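Local coordinates for protein SmhB (Serratia marcescens, PDB 6ZZ5) that forms one component of the tripartite alpha-pore-forming toxin Smh, here in its soluble form, and probably takes part in building the membrane pore, at residues L106-S120 with N282-N296. Residues are numbered along the deposited sequence; the frame is centred on the assembly and turned at random.
Sequences LGMVSDKAKEYQEVS and NNAWDSLTSELETLN. With EDO (1,2-ethanediol), chain J; EDO (1,2-ethanediol), chain I.
Gln117 reaches from helix 99-151 into a hole formed by Asn282, Trp285, Asp286 and Thr289 of helix 252-300, a knobs-into-holes contact in the long helical bundle of this HBL-family alpha-pore-forming toxin. The two segments run antiparallel, at 163°, their axes approaching to 8.8 Å. With CG anti to the backbone N (chi1 -179°) and an extended chain beyond it, the Gln117 side chain runs alongside Trp285, the two pointing opposite ways. Its CB packs on Trp285 CB at 3.7 Å, CG stays against that same Trp285 CB, and CD comes to rest by Asp286 CA and Thr289 OG1. The two ends of the amide then take different partners: OE1 accepts from Thr289 OG1 at 2.6 Å, while NE2 donates to the anti side of Asp286 OD1 at 2.9 Å, a somewhat bent bond with an N-H...O angle of 147°. Gripped at both ends, the amide is fixed in its rotation.

Trp285 makes the reciprocal knob, set among Ala113, Tyr116, Gln117 and Ser120. Tyr116 CB lies over one face of its indole, 3.6 Å from the centroid of the six-membered ring, in a CH-pi contact. The polar ends of both aromatic residues turn to helix 44-92, Trp285 NE1 bonding to Asn75 and Tyr116 OH to Asp81. Toward Leu106 an apolar strip lines the buried side: Leu292 CD1 packs on Ala113 and Val109, and Leu106 crosses Leu295 at about a right angle. Where the small Ala113 meets Thr289 the packing is tight, with Ala113 CB only 3.4 Å from Thr289 CG2.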
ATOM      1  N   LEU A 106      -6.500  29.642  17.200  1.00 20.80           N
ATOM      2  CA  LEU A 106      -7.429  28.764  16.441  1.00 19.57           C
ATOM      3  C   LEU A 106      -7.363  29.088  14.940  1.00 19.00           C
ATOM      4  O   LEU A 106      -7.389  28.131  14.144  1.00 21.89           O
ATOM      5  CB  LEU A 106      -8.841  28.887  16.983  1.00 19.58           C
ATOM      6  CG  LEU A 106      -8.960  28.371  18.409  1.00 26.34           C
ATOM      7  CD1 LEU A 106     -10.262  28.823  19.017  1.00 27.80           C
ATOM      8  CD2 LEU A 106      -8.823  26.859  18.461  1.00 22.09           C
ATOM      9  N   GLY A 107      -7.322  30.367  14.553  1.00 19.39           N
ATOM     10  CA  GLY A 107      -7.194  30.794  13.148  1.00 18.55           C
ATOM     11  C   GLY A 107      -5.929  30.220  12.505  1.00 21.85           C
ATOM     12  O   GLY A 107      -6.006  29.602  11.408  1.00 22.58           O
ATOM     13  N   MET A 108      -4.794  30.325  13.182  1.00 20.30           N
ATOM     14  CA  MET A 108      -3.474  29.908  12.627  1.00 19.60           C
ATOM     15  C   MET A 108      -3.364  28.381  12.602  1.00 20.86           C
ATOM     16  O   MET A 108      -2.906  27.832  11.612  1.00 23.35           O
ATOM     17  CB  MET A 108      -2.324  30.458  13.466  1.00 22.05           C
ATOM     18  CG  MET A 108      -2.213  31.947  13.401  1.00 28.99           C
ATOM     19  SD  MET A 108      -0.917  32.589  14.511  1.00 29.64           S
ATOM     20  CE  MET A 108      -1.033  34.302  14.018  1.00 30.30           C
ATOM     21  N   VAL A 109      -3.848  27.685  13.617  1.00 18.85           N
ATOM     22  CA  VAL A 109      -3.826  26.197  13.623  1.00 22.09           C
ATOM     23  C   VAL A 109      -4.858  25.621  12.644  1.00 20.75           C
ATOM     24  O   VAL A 109      -4.509  24.642  12.015  1.00 20.22           O
ATOM     25  CB  VAL A 109      -3.917  25.654  15.048  1.00 21.81           C
ATOM     26  CG1 VAL A 109      -3.861  24.152  15.060  1.00 36.44           C
ATOM     27  CG2 VAL A 109      -2.790  26.232  15.907  1.00 28.82           C
ATOM     28  N   SER A 110      -6.060  26.201  12.493  1.00 20.99           N
ATOM     29  CA  SER A 110      -7.051  25.778  11.463  0.50 24.02           C
ATOM     30  C   SER A 110      -6.428  25.960  10.063  1.00 26.70           C
ATOM     31  O   SER A 110      -6.545  25.022   9.266  1.00 24.47           O
ATOM     32  CB  SER A 110      -8.364  26.508  11.592  0.50 21.96           C
ATOM     33  OG  SER A 110      -8.199  27.827  11.162  0.50 21.98           O
ATOM     34  N   ASP A 111      -5.710  27.071   9.815  1.00 21.11           N
ATOM     35  CA  ASP A 111      -5.054  27.350   8.512  1.00 24.81           C
ATOM     36  C   ASP A 111      -3.984  26.270   8.275  1.00 25.64           C
ATOM     37  O   ASP A 111      -3.927  25.721   7.180  1.00 21.59           O
ATOM     38  CB  ASP A 111      -4.441  28.755   8.413  1.00 27.63           C
ATOM     39  CG  ASP A 111      -5.438  29.898   8.397  1.00 39.93           C
ATOM     40  OD1 ASP A 111      -6.642  29.649   8.138  1.00 29.68           O
ATOM     41  OD2 ASP A 111      -5.000  31.026   8.681  1.00 47.19           O
ATOM     42  N   LYS A 112      -3.198  25.912   9.279  1.00 21.14           N
ATOM     43  CA  LYS A 112      -2.151  24.874   9.094  1.00 26.40           C
ATOM     44  C   LYS A 112      -2.836  23.506   8.834  1.00 23.79           C
ATOM     45  O   LYS A 112      -2.440  22.791   7.886  1.00 26.63           O
ATOM     46  CB  LYS A 112      -1.180  24.931  10.274  1.00 25.14           C
ATOM     47  CG  LYS A 112      -0.010  23.953  10.186  1.00 31.02           C
ATOM     48  CD  LYS A 112       0.914  24.274   8.987  1.00 48.71           C
ATOM     49  CE  LYS A 112       1.167  25.749   8.760  1.00 60.16           C
ATOM     50  NZ  LYS A 112       2.600  26.044   8.560  1.00 61.44           N
ATOM     51  N   ALA A 113      -3.828  23.124   9.613  1.00 21.11           N
ATOM     52  CA  ALA A 113      -4.589  21.879   9.408  1.00 23.30           C
ATOM     53  C   ALA A 113      -5.168  21.877   7.984  1.00 28.72           C
ATOM     54  O   ALA A 113      -5.169  20.818   7.349  1.00 21.06           O
ATOM     55  CB  ALA A 113      -5.683  21.689  10.433  1.00 23.84           C
ATOM     56  N   LYS A 114      -5.747  22.977   7.535  1.00 22.89           N
ATOM     57  CA  LYS A 114      -6.334  23.071   6.171  1.00 24.58           C
ATOM     58  C   LYS A 114      -5.262  22.851   5.095  1.00 23.38           C
ATOM     59  O   LYS A 114      -5.580  22.263   4.047  1.00 21.19           O
ATOM     60  CB  LYS A 114      -6.978  24.428   5.932  1.00 28.10           C
ATOM     61  CG  LYS A 114      -8.353  24.572   6.547  1.00 40.59           C
ATOM     62  CD  LYS A 114      -9.011  25.897   6.235  1.00 61.65           C
ATOM     63  CE  LYS A 114      -8.934  26.853   7.406  1.00 75.88           C
ATOM     64  NZ  LYS A 114      -9.437  28.195   7.039  1.00 88.41           N
ATOM     65  N   GLU A 115      -4.047  23.338   5.310  1.00 17.02           N
ATOM     66  CA  GLU A 115      -2.943  23.141   4.355  1.00 22.36           C
ATOM     67  C   GLU A 115      -2.623  21.636   4.341  1.00 26.05           C
ATOM     68  O   GLU A 115      -2.410  21.075   3.264  1.00 19.81           O
ATOM     69  CB  GLU A 115      -1.803  24.073   4.748  1.00 23.56           C
ATOM     70  CG  GLU A 115      -0.512  23.864   4.031  1.00 35.48           C
ATOM     71  CD  GLU A 115       0.666  24.629   4.678  1.00 58.73           C
ATOM     72  OE1 GLU A 115       0.497  25.819   5.098  1.00 35.89           O
ATOM     73  OE2 GLU A 115       1.763  24.032   4.794  1.00 61.69           O
ATOM     74  N   TYR A 116      -2.594  20.975   5.491  1.00 18.48           N
ATOM     75  CA  TYR A 116      -2.266  19.524   5.558  1.00 17.12           C
ATOM     76  C   TYR A 116      -3.408  18.719   4.925  1.00 20.15           C
ATOM     77  O   TYR A 116      -3.155  17.719   4.258  1.00 20.62           O
ATOM     78  CB  TYR A 116      -1.949  19.085   6.985  1.00 20.97           C
ATOM     79  CG  TYR A 116      -0.690  19.686   7.571  1.00 21.83           C
ATOM     80  CD1 TYR A 116       0.339  20.101   6.749  1.00 22.84           C
ATOM     81  CD2 TYR A 116      -0.518  19.824   8.939  1.00 23.75           C
ATOM     82  CE1 TYR A 116       1.517  20.639   7.251  1.00 28.28           C
ATOM     83  CE2 TYR A 116       0.669  20.362   9.466  1.00 27.86           C
ATOM     84  CZ  TYR A 116       1.700  20.724   8.619  1.00 31.89           C
ATOM     85  OH  TYR A 116       2.855  21.296   9.081  1.00 43.88           O
ATOM     86  N   GLN A 117      -4.632  19.148   5.134  1.00 17.75           N
ATOM     87  CA  GLN A 117      -5.816  18.532   4.511  1.00 20.27           C
ATOM     88  C   GLN A 117      -5.681  18.610   2.989  1.00 21.23           C
ATOM     89  O   GLN A 117      -5.936  17.588   2.339  1.00 20.09           O
ATOM     90  CB  GLN A 117      -7.103  19.216   4.964  1.00 21.68           C
ATOM     91  CG  GLN A 117      -8.315  18.570   4.331  1.00 23.02           C
ATOM     92  CD  GLN A 117      -9.592  19.161   4.861  1.00 30.70           C
ATOM     93  OE1 GLN A 117      -9.619  19.813   5.914  1.00 29.35           O
ATOM     94  NE2 GLN A 117     -10.664  18.885   4.146  1.00 26.64           N
ATOM     95  N   GLU A 118      -5.314  19.770   2.459  1.00 20.57           N
ATOM     96  CA  GLU A 118      -5.157  19.972   0.994  1.00 21.51           C
ATOM     97  C   GLU A 118      -4.038  19.074   0.479  1.00 26.14           C
ATOM     98  O   GLU A 118      -4.188  18.562  -0.636  1.00 23.44           O
ATOM     99  CB  GLU A 118      -4.918  21.433   0.618  1.00 23.32           C
ATOM    100  CG  GLU A 118      -4.983  21.689  -0.882  1.00 30.37           C
ATOM    101  CD  GLU A 118      -6.231  21.220  -1.630  1.00 39.30           C
ATOM    102  OE1 GLU A 118      -7.299  20.956  -1.001  1.00 40.42           O
ATOM    103  OE2 GLU A 118      -6.112  21.094  -2.847  1.00 45.09           O
ATOM    104  N   VAL A 119      -2.953  18.882   1.236  1.00 20.20           N
ATOM    105  CA  VAL A 119      -1.914  17.907   0.838  1.00 23.44           C
ATOM    106  C   VAL A 119      -2.567  16.503   0.727  1.00 19.97           C
ATOM    107  O   VAL A 119      -2.300  15.806  -0.249  1.00 18.72           O
ATOM    108  CB  VAL A 119      -0.710  17.897   1.788  1.00 21.74           C
ATOM    109  CG1 VAL A 119       0.186  16.722   1.452  1.00 20.72           C
ATOM    110  CG2 VAL A 119       0.007  19.247   1.729  1.00 26.61           C
ATOM    111  N   SER A 120      -3.380  16.106   1.705  1.00 20.44           N
ATOM    112  CA  SER A 120      -3.988  14.764   1.745  1.00 19.97           C
ATOM    113  C   SER A 120      -4.920  14.624   0.530  1.00 17.21           C
ATOM    114  O   SER A 120      -5.032  13.531  -0.027  1.00 18.49           O
ATOM    115  CB  SER A 120      -4.646  14.479   3.062  1.00 17.92           C
ATOM    116  OG  SER A 120      -5.949  15.086   3.115  1.00 22.41           O
ATOM    117  N   ASN A 282      -7.880  11.769   4.127  1.00 19.16           N
ATOM    118  CA  ASN A 282      -8.451  13.108   3.790  1.00 19.52           C
ATOM    119  C   ASN A 282      -9.691  13.365   4.641  1.00 20.46           C
ATOM    120  O   ASN A 282      -9.858  14.482   5.108  1.00 18.57           O
ATOM    121  CB  ASN A 282      -8.789  13.181   2.295  1.00 18.99           C
ATOM    122  CG  ASN A 282      -9.114  14.543   1.759  1.00 21.03           C
ATOM    123  OD1 ASN A 282      -9.268  15.535   2.489  1.00 24.93           O
ATOM    124  ND2 ASN A 282      -9.220  14.611   0.450  1.00 15.23           N
ATOM    125  N   ASN A 283     -10.568  12.370   4.808  1.00 19.00           N
ATOM    126  CA  ASN A 283     -11.791  12.529   5.621  1.00 19.11           C
ATOM    127  C   ASN A 283     -11.420  12.825   7.087  1.00 21.73           C
ATOM    128  O   ASN A 283     -12.118  13.623   7.753  1.00 19.23           O
ATOM    129  CB  ASN A 283     -12.669  11.284   5.563  1.00 19.56           C
ATOM    130  CG  ASN A 283     -13.347  11.111   4.221  1.00 21.77           C
ATOM    131  OD1 ASN A 283     -13.411  12.043   3.438  1.00 23.70           O
ATOM    132  ND2 ASN A 283     -13.829   9.910   3.987  1.00 19.62           N
ATOM    133  N   ALA A 284     -10.328  12.257   7.577  1.00 21.24           N
ATOM    134  CA  ALA A 284      -9.877  12.481   8.973  1.00 20.17           C
ATOM    135  C   ALA A 284      -9.347  13.918   9.105  1.00 21.75           C
ATOM    136  O   ALA A 284      -9.774  14.621  10.048  1.00 19.00           O
ATOM    137  CB  ALA A 284      -8.894  11.415   9.381  1.00 21.51           C
ATOM    138  N   TRP A 285      -8.557  14.411   8.156  1.00 17.74           N
ATOM    139  CA  TRP A 285      -8.148  15.833   8.183  1.00 19.45           C
ATOM    140  C   TRP A 285      -9.390  16.724   8.130  1.00 21.57           C
ATOM    141  O   TRP A 285      -9.398  17.735   8.813  1.00 23.05           O
ATOM    142  CB  TRP A 285      -7.207  16.150   7.026  1.00 20.79           C
ATOM    143  CG  TRP A 285      -5.814  15.670   7.210  1.00 16.46           C
ATOM    144  CD1 TRP A 285      -5.161  14.689   6.505  1.00 18.21           C
ATOM    145  CD2 TRP A 285      -4.833  16.246   8.091  1.00 19.18           C
ATOM    146  NE1 TRP A 285      -3.863  14.587   6.916  1.00 15.33           N
ATOM    147  CE2 TRP A 285      -3.625  15.523   7.886  1.00 17.23           C
ATOM    148  CE3 TRP A 285      -4.875  17.249   9.062  1.00 17.77           C
ATOM    149  CZ2 TRP A 285      -2.449  15.813   8.566  1.00 15.87           C
ATOM    150  CZ3 TRP A 285      -3.702  17.552   9.720  1.00 19.75           C
ATOM    151  CH2 TRP A 285      -2.529  16.799   9.515  1.00 16.44           C
ATOM    152  N   ASP A 286     -10.396  16.376   7.304  1.00 18.88           N
ATOM    153  CA  ASP A 286     -11.621  17.203   7.195  1.00 21.85           C
ATOM    154  C   ASP A 286     -12.280  17.331   8.586  1.00 21.52           C
ATOM    155  O   ASP A 286     -12.757  18.436   8.923  1.00 22.80           O
ATOM    156  CB  ASP A 286     -12.612  16.647   6.172  1.00 22.90           C
ATOM    157  CG  ASP A 286     -13.683  17.678   5.865  1.00 34.25           C
ATOM    158  OD1 ASP A 286     -13.316  18.773   5.404  1.00 35.21           O
ATOM    159  OD2 ASP A 286     -14.853  17.391   6.133  1.00 39.52           O
ATOM    160  N   SER A 287     -12.341  16.239   9.343  1.00 18.24           N
ATOM    161  CA  SER A 287     -13.029  16.241  10.660  1.00 22.28           C
ATOM    162  C   SER A 287     -12.239  17.144  11.609  1.00 25.07           C
ATOM    163  O   SER A 287     -12.867  17.861  12.377  1.00 21.20           O
ATOM    164  CB  SER A 287     -13.265  14.882  11.224  1.00 23.40           C
ATOM    165  OG  SER A 287     -12.050  14.294  11.673  1.00 29.74           O
ATOM    166  N   LEU A 288     -10.910  17.117  11.538  1.00 17.31           N
ATOM    167  CA  LEU A 288     -10.039  17.943  12.388  1.00 18.64           C
ATOM    168  C   LEU A 288     -10.212  19.419  11.990  1.00 20.83           C
ATOM    169  O   LEU A 288     -10.463  20.228  12.887  1.00 18.37           O
ATOM    170  CB  LEU A 288      -8.581  17.480  12.285  1.00 20.52           C
ATOM    171  CG  LEU A 288      -7.572  18.337  13.039  1.00 17.93           C
ATOM    172  CD1 LEU A 288      -7.867  18.196  14.550  1.00 23.90           C
ATOM    173  CD2 LEU A 288      -6.152  17.937  12.697  1.00 18.27           C
ATOM    174  N   THR A 289     -10.091  19.786  10.720  1.00 17.36           N
ATOM    175  CA  THR A 289     -10.212  21.214  10.299  1.00 20.78           C
ATOM    176  C   THR A 289     -11.610  21.757  10.631  1.00 23.15           C
ATOM    177  O   THR A 289     -11.708  22.896  11.119  1.00 22.59           O
ATOM    178  CB  THR A 289      -9.842  21.401   8.830  1.00 21.41           C
ATOM    179  OG1 THR A 289     -10.711  20.544   8.111  1.00 31.85           O
ATOM    180  CG2 THR A 289      -8.424  21.004   8.550  1.00 19.20           C
ATOM    181  N   SER A 290     -12.639  20.961  10.405  1.00 22.61           N
ATOM    182  CA  SER A 290     -14.039  21.323  10.738  0.50 26.08           C
ATOM    183  C   SER A 290     -14.153  21.625  12.231  1.00 29.10           C
ATOM    184  O   SER A 290     -14.800  22.652  12.591  1.00 23.43           O
ATOM    185  CB  SER A 290     -14.997  20.245  10.358  0.50 22.46           C
ATOM    186  OG  SER A 290     -15.196  20.247   8.969  0.50 23.44           O
ATOM    187  N   GLU A 291     -13.561  20.769  13.066  1.00 24.85           N
ATOM    188  CA  GLU A 291     -13.600  21.016  14.518  1.00 21.67           C
ATOM    189  C   GLU A 291     -12.901  22.354  14.814  1.00 21.01           C
ATOM    190  O   GLU A 291     -13.472  23.186  15.600  1.00 21.98           O
ATOM    191  CB  GLU A 291     -13.016  19.873  15.337  1.00 23.05           C
ATOM    192  CG  GLU A 291     -13.221  20.127  16.821  1.00 33.85           C
ATOM    193  CD  GLU A 291     -12.763  19.106  17.861  1.00 54.76           C
ATOM    194  OE1 GLU A 291     -12.634  17.890  17.542  1.00 42.83           O
ATOM    195  OE2 GLU A 291     -12.556  19.535  19.028  1.00 49.83           O
ATOM    196  N   LEU A 292     -11.702  22.563  14.306  1.00 16.91           N
ATOM    197  CA  LEU A 292     -10.914  23.759  14.687  1.00 20.45           C
ATOM    198  C   LEU A 292     -11.635  25.013  14.203  1.00 20.82           C
ATOM    199  O   LEU A 292     -11.601  26.041  14.927  1.00 22.09           O
ATOM    200  CB  LEU A 292      -9.519  23.660  14.062  1.00 17.55           C
ATOM    201  CG  LEU A 292      -8.656  22.561  14.655  1.00 20.72           C
ATOM    202  CD1 LEU A 292      -7.408  22.419  13.796  1.00 17.98           C
ATOM    203  CD2 LEU A 292      -8.264  22.949  16.088  1.00 20.09           C
ATOM    204  N   GLU A 293     -12.213  24.976  12.994  1.00 19.43           N
ATOM    205  CA  GLU A 293     -12.987  26.114  12.446  1.00 21.68           C
ATOM    206  C   GLU A 293     -14.211  26.372  13.329  1.00 20.14           C
ATOM    207  O   GLU A 293     -14.491  27.535  13.591  1.00 20.78           O
ATOM    208  CB  GLU A 293     -13.405  25.878  10.991  1.00 24.31           C
ATOM    209  CG  GLU A 293     -12.224  26.029  10.040  1.00 29.71           C
ATOM    210  CD  GLU A 293     -12.388  25.474   8.630  1.00 45.86           C
ATOM    211  OE1 GLU A 293     -13.496  25.053   8.304  1.00 37.10           O
ATOM    212  OE2 GLU A 293     -11.372  25.447   7.872  1.00 49.81           O
ATOM    213  N   THR A 294     -14.899  25.325  13.777  1.00 20.49           N
ATOM    214  CA  THR A 294     -16.077  25.470  14.664  1.00 23.84           C
ATOM    215  C   THR A 294     -15.682  26.124  15.995  1.00 21.19           C
ATOM    216  O   THR A 294     -16.433  27.037  16.464  1.00 21.23           O
ATOM    217  CB  THR A 294     -16.823  24.146  14.821  1.00 25.63           C
ATOM    218  OG1 THR A 294     -17.107  23.749  13.486  1.00 21.88           O
ATOM    219  CG2 THR A 294     -18.146  24.311  15.536  1.00 25.25           C
ATOM    220  N   LEU A 295     -14.586  25.696  16.596  1.00 20.36           N
ATOM    221  CA  LEU A 295     -14.087  26.304  17.846  1.00 21.84           C
ATOM    222  C   LEU A 295     -13.864  27.799  17.629  1.00 21.68           C
ATOM    223  O   LEU A 295     -14.275  28.618  18.499  1.00 19.70           O
ATOM    224  CB  LEU A 295     -12.812  25.596  18.302  1.00 21.91           C
ATOM    225  CG  LEU A 295     -12.995  24.132  18.732  1.00 23.67           C
ATOM    226  CD1 LEU A 295     -11.646  23.475  18.912  1.00 22.08           C
ATOM    227  CD2 LEU A 295     -13.812  23.983  20.014  1.00 24.45           C
ATOM    228  N   ASN A 296     -13.190  28.159  16.538  1.00 25.99           N
ATOM    229  CA  ASN A 296     -12.822  29.560  16.190  1.00 24.47           C
ATOM    230  C   ASN A 296     -14.090  30.417  16.070  1.00 21.35           C
ATOM    231  O   ASN A 296     -14.176  31.434  16.719  1.00 23.62           O
ATOM    232  CB  ASN A 296     -11.987  29.592  14.896  1.00 22.64           C
ATOM    233  CG  ASN A 296     -11.322  30.944  14.720  1.00 25.96           C
ATOM    234  OD1 ASN A 296     -11.440  31.809  15.572  1.00 24.42           O
ATOM    235  ND2 ASN A 296     -10.500  31.083  13.711  1.00 28.59           N
TER
HETATM  236  C1  EDO J 408     -13.012  15.703  21.403  1.00 54.23           C
HETATM  237  O1  EDO J 408     -12.139  14.604  21.190  1.00 48.94           O
HETATM  238  C2  EDO J 408     -13.198  16.460  20.156  1.00 60.12           C
HETATM  239  O2  EDO J 408     -12.006  16.461  19.385  1.00 46.40           O
HETATM  240  C1  EDO I 407      -8.962  19.631  19.795  1.00 41.36           C
HETATM  241  O1  EDO I 407      -9.886  18.647  20.232  1.00 53.87           O
HETATM  242  C2  EDO I 407      -8.605  19.451  18.374  1.00 42.26           C
HETATM  243  O2  EDO I 407      -7.972  18.206  18.147  1.00 43.02           O